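Local structure of putative phosphosugar isomerase (Silicibacter pomeroyi DSS-3, 3FJ1) at residues P43-S54 and R89-Q100. The protein is a putative phosphosugar isomerase with two SIS domains, and probably binds phosphosugars or related carbohydrate derivatives. Numbering follows the deposited sequence. Where two conformers were deposited one is given.
Sequences PSFVATVARGSS and RLDRALCLAVSQ
F45 O accepts L94 N, the first of five backbone hydrogen bonds between the parallel strands 45-49 and 93-99. L94 O takes A47 N. A47 O then receives L96 N at 2.7 Å. V49 N reaches L96 O, and V98 N closes the series on V49 O. Before the strands, S44 N donates to R92 O at 2.8 Å. Past V49, a water bridges the two segments where the chains separate: it accepts from R51 N and donates to V98 O at 2.7 Å.

Strand 93-99 is the middle strand of the five-stranded parallel sheet of the first SIS domain, an alpha/beta fold with helices on both sides, and 45-49 is its neighbour. Strand 73-75 pairs with the other edge of 45-49, and strand 120-125 flanks 93-99.

On one face, the F45 ring packs against A93. With CG between the backbone N and carbonyl carbon (chi1 73°), the ring swings back toward the second strand, and the A93 methyl lies over one ring face in a CH-pi contact, CB 3.7 Å from the centroid. L90 CD2 meets the ring edge, 3.9 Å from F45 CE2. L90 to A93 form a type II turn. Further along this face, V49 CG2 touches C95 SG at 3.5 Å. Helix 105-116 covers V49, C95 and A97.

V46, T48, L94 and L96 point to the other face. V46 CG1 approaches L94 CD2 at 4.2 Å, and W170 of helix 153-171 packs on L94 and P43. At the start of helix 53-69, S54 CB rests 3.8 Å from V98 CG1.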
loop_
_atom_site.group_PDB
_atom_site.type_symbol
_atom_site.label_atom_id
_atom_site.label_comp_id
_atom_site.label_asym_id
_atom_site.label_seq_id
_atom_site.Cartn_x
_atom_site.Cartn_y
_atom_site.Cartn_z
ATOM N N PRO A 43 12.446 15.195 16.042
ATOM C CA PRO A 43 11.649 15.394 14.807
ATOM C C PRO A 43 10.139 15.208 15.058
ATOM O O PRO A 43 9.737 14.526 15.998
ATOM C CB PRO A 43 12.177 14.306 13.860
ATOM C CG PRO A 43 12.773 13.258 14.774
ATOM C CD PRO A 43 13.311 14.007 15.958
ATOM N N SER A 44 9.329 15.847 14.232
ATOM C CA SER A 44 7.884 15.844 14.383
ATOM C C SER A 44 7.171 14.947 13.389
ATOM O O SER A 44 5.964 14.854 13.411
ATOM C CB SER A 44 7.340 17.254 14.246
ATOM O OG SER A 44 7.785 17.864 13.053
ATOM N N PHE A 45 7.924 14.279 12.540
ATOM C CA PHE A 45 7.309 13.282 11.669
ATOM C C PHE A 45 8.378 12.406 11.044
ATOM O O PHE A 45 9.588 12.640 11.180
ATOM C CB PHE A 45 6.329 13.850 10.618
ATOM C CG PHE A 45 6.985 14.583 9.492
ATOM C CD1 PHE A 45 7.351 15.904 9.632
ATOM C CD2 PHE A 45 7.211 13.954 8.279
ATOM C CE1 PHE A 45 7.953 16.607 8.572
ATOM C CE2 PHE A 45 7.800 14.636 7.223
ATOM C CZ PHE A 45 8.174 15.964 7.371
ATOM N N VAL A 46 7.884 11.306 10.485
ATOM C CA VAL A 46 8.742 10.263 9.935
ATOM C C VAL A 46 8.381 9.988 8.476
ATOM O O VAL A 46 7.199 9.943 8.131
ATOM C CB VAL A 46 8.603 8.950 10.725
ATOM C CG1 VAL A 46 9.562 7.892 10.171
ATOM C CG2 VAL A 46 8.852 9.183 12.240
ATOM N N ALA A 47 9.392 9.761 7.636
ATOM C CA ALA A 47 9.185 9.330 6.259
ATOM C C ALA A 47 9.891 8.000 6.097
ATOM O O ALA A 47 10.944 7.802 6.689
ATOM C CB ALA A 47 9.731 10.333 5.254
ATOM N N THR A 48 9.291 7.056 5.383
ATOM C CA THR A 48 9.945 5.776 5.135
ATOM C C THR A 48 10.238 5.641 3.634
ATOM O O THR A 48 9.516 6.179 2.787
ATOM C CB THR A 48 9.159 4.542 5.627
ATOM O OG1 THR A 48 7.898 4.485 4.946
ATOM C CG2 THR A 48 8.954 4.567 7.190
ATOM N N VAL A 49 11.321 4.928 3.341
ATOM C CA VAL A 49 11.800 4.678 1.987
ATOM C C VAL A 49 12.186 3.186 1.893
ATOM O O VAL A 49 13.104 2.717 2.578
ATOM C CB VAL A 49 13.031 5.537 1.601
ATOM C CG1 VAL A 49 13.448 5.289 0.138
ATOM C CG2 VAL A 49 12.730 7.022 1.849
ATOM N N ALA A 50 11.498 2.453 1.028
ATOM C CA ALA A 50 11.714 1.027 0.915
ATOM C C ALA A 50 10.931 0.437 -0.276
ATOM O O ALA A 50 10.000 1.064 -0.818
ATOM C CB ALA A 50 11.269 0.308 2.233
ATOM N N ARG A 51 11.288 -0.792 -0.632
ATOM C CA ARG A 51 10.559 -1.562 -1.648
ATOM C C ARG A 51 10.510 -3.027 -1.238
ATOM O O ARG A 51 11.265 -3.453 -0.377
ATOM C CB ARG A 51 11.236 -1.443 -3.013
ATOM C CG ARG A 51 12.686 -1.798 -2.982
ATOM C CD ARG A 51 13.356 -1.461 -4.274
ATOM N NE ARG A 51 13.072 -2.435 -5.310
ATOM C CZ ARG A 51 13.705 -3.603 -5.428
ATOM N NH1 ARG A 51 14.673 -3.942 -4.580
ATOM N NH2 ARG A 51 13.405 -4.440 -6.426
ATOM N N GLY A 52 9.609 -3.782 -1.861
ATOM C CA GLY A 52 9.492 -5.210 -1.573
ATOM C C GLY A 52 9.197 -5.532 -0.124
ATOM O O GLY A 52 8.405 -4.862 0.535
ATOM N N SER A 53 9.825 -6.587 0.375
ATOM C CA SER A 53 9.619 -7.018 1.742
ATOM C C SER A 53 10.019 -5.928 2.741
ATOM O O SER A 53 9.406 -5.812 3.809
ATOM C CB SER A 53 10.406 -8.307 1.990
ATOM O OG SER A 53 10.204 -8.807 3.292
ATOM N N SER A 54 11.050 -5.147 2.409
ATOM C CA SER A 54 11.469 -4.010 3.246
ATOM C C SER A 54 10.346 -3.012 3.459
ATOM O O SER A 54 10.277 -2.389 4.506
ATOM C CB SER A 54 12.719 -3.311 2.718
ATOM O OG SER A 54 13.857 -4.148 2.809
ATOM N N ARG A 89 9.551 19.236 1.601
ATOM C CA ARG A 89 9.770 19.946 2.853
ATOM C C ARG A 89 9.925 18.890 3.922
ATOM O O ARG A 89 8.936 18.373 4.446
ATOM C CB ARG A 89 8.606 20.889 3.128
ATOM C CG ARG A 89 8.575 21.971 2.070
ATOM C CD ARG A 89 7.290 22.773 2.017
ATOM N NE ARG A 89 6.933 23.358 3.309
ATOM C CZ ARG A 89 6.052 24.346 3.467
ATOM N NH1 ARG A 89 5.462 24.910 2.422
ATOM N NH2 ARG A 89 5.794 24.794 4.684
ATOM N N LEU A 90 11.184 18.546 4.224
ATOM C CA LEU A 90 11.482 17.480 5.178
ATOM C C LEU A 90 12.309 17.903 6.410
ATOM O O LEU A 90 12.840 17.048 7.132
ATOM C CB LEU A 90 12.135 16.298 4.455
ATOM C CG LEU A 90 11.248 15.593 3.420
ATOM C CD1 LEU A 90 12.044 14.526 2.638
ATOM C CD2 LEU A 90 10.067 14.966 4.102
ATOM N N ASP A 91 12.389 19.216 6.666
ATOM C CA ASP A 91 13.043 19.714 7.863
ATOM C C ASP A 91 12.231 19.113 9.030
ATOM O O ASP A 91 11.027 18.939 8.924
ATOM C CB ASP A 91 12.983 21.260 7.920
ATOM C CG ASP A 91 13.762 21.948 6.783
ATOM O OD1 ASP A 91 14.854 21.498 6.354
ATOM O OD2 ASP A 91 13.280 23.004 6.317
ATOM N N ARG A 92 12.859 18.798 10.145
ATOM C CA ARG A 92 12.097 18.219 11.273
ATOM C C ARG A 92 11.616 16.781 11.049
ATOM O O ARG A 92 10.829 16.264 11.851
ATOM C CB ARG A 92 10.852 19.061 11.642
ATOM C CG ARG A 92 11.073 20.548 11.871
ATOM C CD ARG A 92 11.898 20.834 13.106
ATOM N NE ARG A 92 12.110 22.275 13.286
ATOM C CZ ARG A 92 12.969 22.818 14.143
ATOM N NH1 ARG A 92 13.727 22.056 14.932
ATOM N NH2 ARG A 92 13.081 24.140 14.204
ATOM N N ALA A 93 12.058 16.130 9.970
ATOM C CA ALA A 93 11.649 14.754 9.712
ATOM C C ALA A 93 12.798 13.775 9.959
ATOM O O ALA A 93 13.972 14.119 9.744
ATOM C CB ALA A 93 11.196 14.615 8.255
ATOM N N LEU A 94 12.438 12.589 10.430
ATOM C CA LEU A 94 13.319 11.409 10.413
ATOM C C LEU A 94 12.978 10.728 9.087
ATOM O O LEU A 94 11.789 10.490 8.797
ATOM C CB LEU A 94 12.957 10.417 11.514
ATOM C CG LEU A 94 13.488 8.964 11.431
ATOM C CD1 LEU A 94 15.032 8.909 11.403
ATOM C CD2 LEU A 94 13.026 8.077 12.597
ATOM N N CYS A 95 13.972 10.412 8.276
ATOM C CA CYS A 95 13.737 9.564 7.111
ATOM C C CYS A 95 14.354 8.183 7.386
ATOM O O CYS A 95 15.568 8.059 7.555
ATOM C CB CYS A 95 14.313 10.159 5.843
ATOM S SG CYS A 95 14.065 9.069 4.400
ATOM N N LEU A 96 13.512 7.148 7.422
ATOM C CA LEU A 96 13.959 5.814 7.712
ATOM C C LEU A 96 13.982 4.997 6.410
ATOM O O LEU A 96 12.928 4.777 5.825
ATOM C CB LEU A 96 13.019 5.204 8.736
ATOM C CG LEU A 96 13.451 3.905 9.338
ATOM C CD1 LEU A 96 14.762 4.041 10.135
ATOM C CD2 LEU A 96 12.308 3.405 10.219
ATOM N N ALA A 97 15.172 4.601 5.972
ATOM C CA ALA A 97 15.327 3.812 4.747
ATOM C C ALA A 97 15.614 2.356 5.140
ATOM O O ALA A 97 16.466 2.100 5.987
ATOM C CB ALA A 97 16.435 4.365 3.885
ATOM N N VAL A 98 14.908 1.400 4.551
ATOM C CA VAL A 98 15.140 -0.014 4.904
ATOM C C VAL A 98 15.459 -0.802 3.630
ATOM O O VAL A 98 14.674 -0.783 2.700
ATOM C CB VAL A 98 13.917 -0.588 5.601
ATOM C CG1 VAL A 98 14.171 -2.039 6.001
ATOM C CG2 VAL A 98 13.514 0.290 6.822
ATOM N N SER A 99 16.612 -1.477 3.584
ATOM C CA SER A 99 16.999 -2.221 2.395
ATOM C C SER A 99 18.039 -3.258 2.743
ATOM O O SER A 99 19.061 -2.883 3.306
ATOM C CB SER A 99 17.625 -1.271 1.376
ATOM O OG SER A 99 18.200 -1.978 0.293
ATOM N N GLN A 100 17.801 -4.522 2.385
ATOM C CA GLN A 100 18.740 -5.641 2.604
ATOM C C GLN A 100 20.184 -5.253 2.165
ATOM O O GLN A 100 21.126 -5.170 2.974
ATOM C CB GLN A 100 18.186 -6.881 1.822
ATOM C CG GLN A 100 18.807 -8.305 2.035
ATOM C CD GLN A 100 17.998 -9.451 1.321
ATOM O OE1 GLN A 100 18.060 -10.630 1.702
ATOM N NE2 GLN A 100 17.244 -9.084 0.285
HETATM O O HOH W 1 13.973 -1.441 0.187
#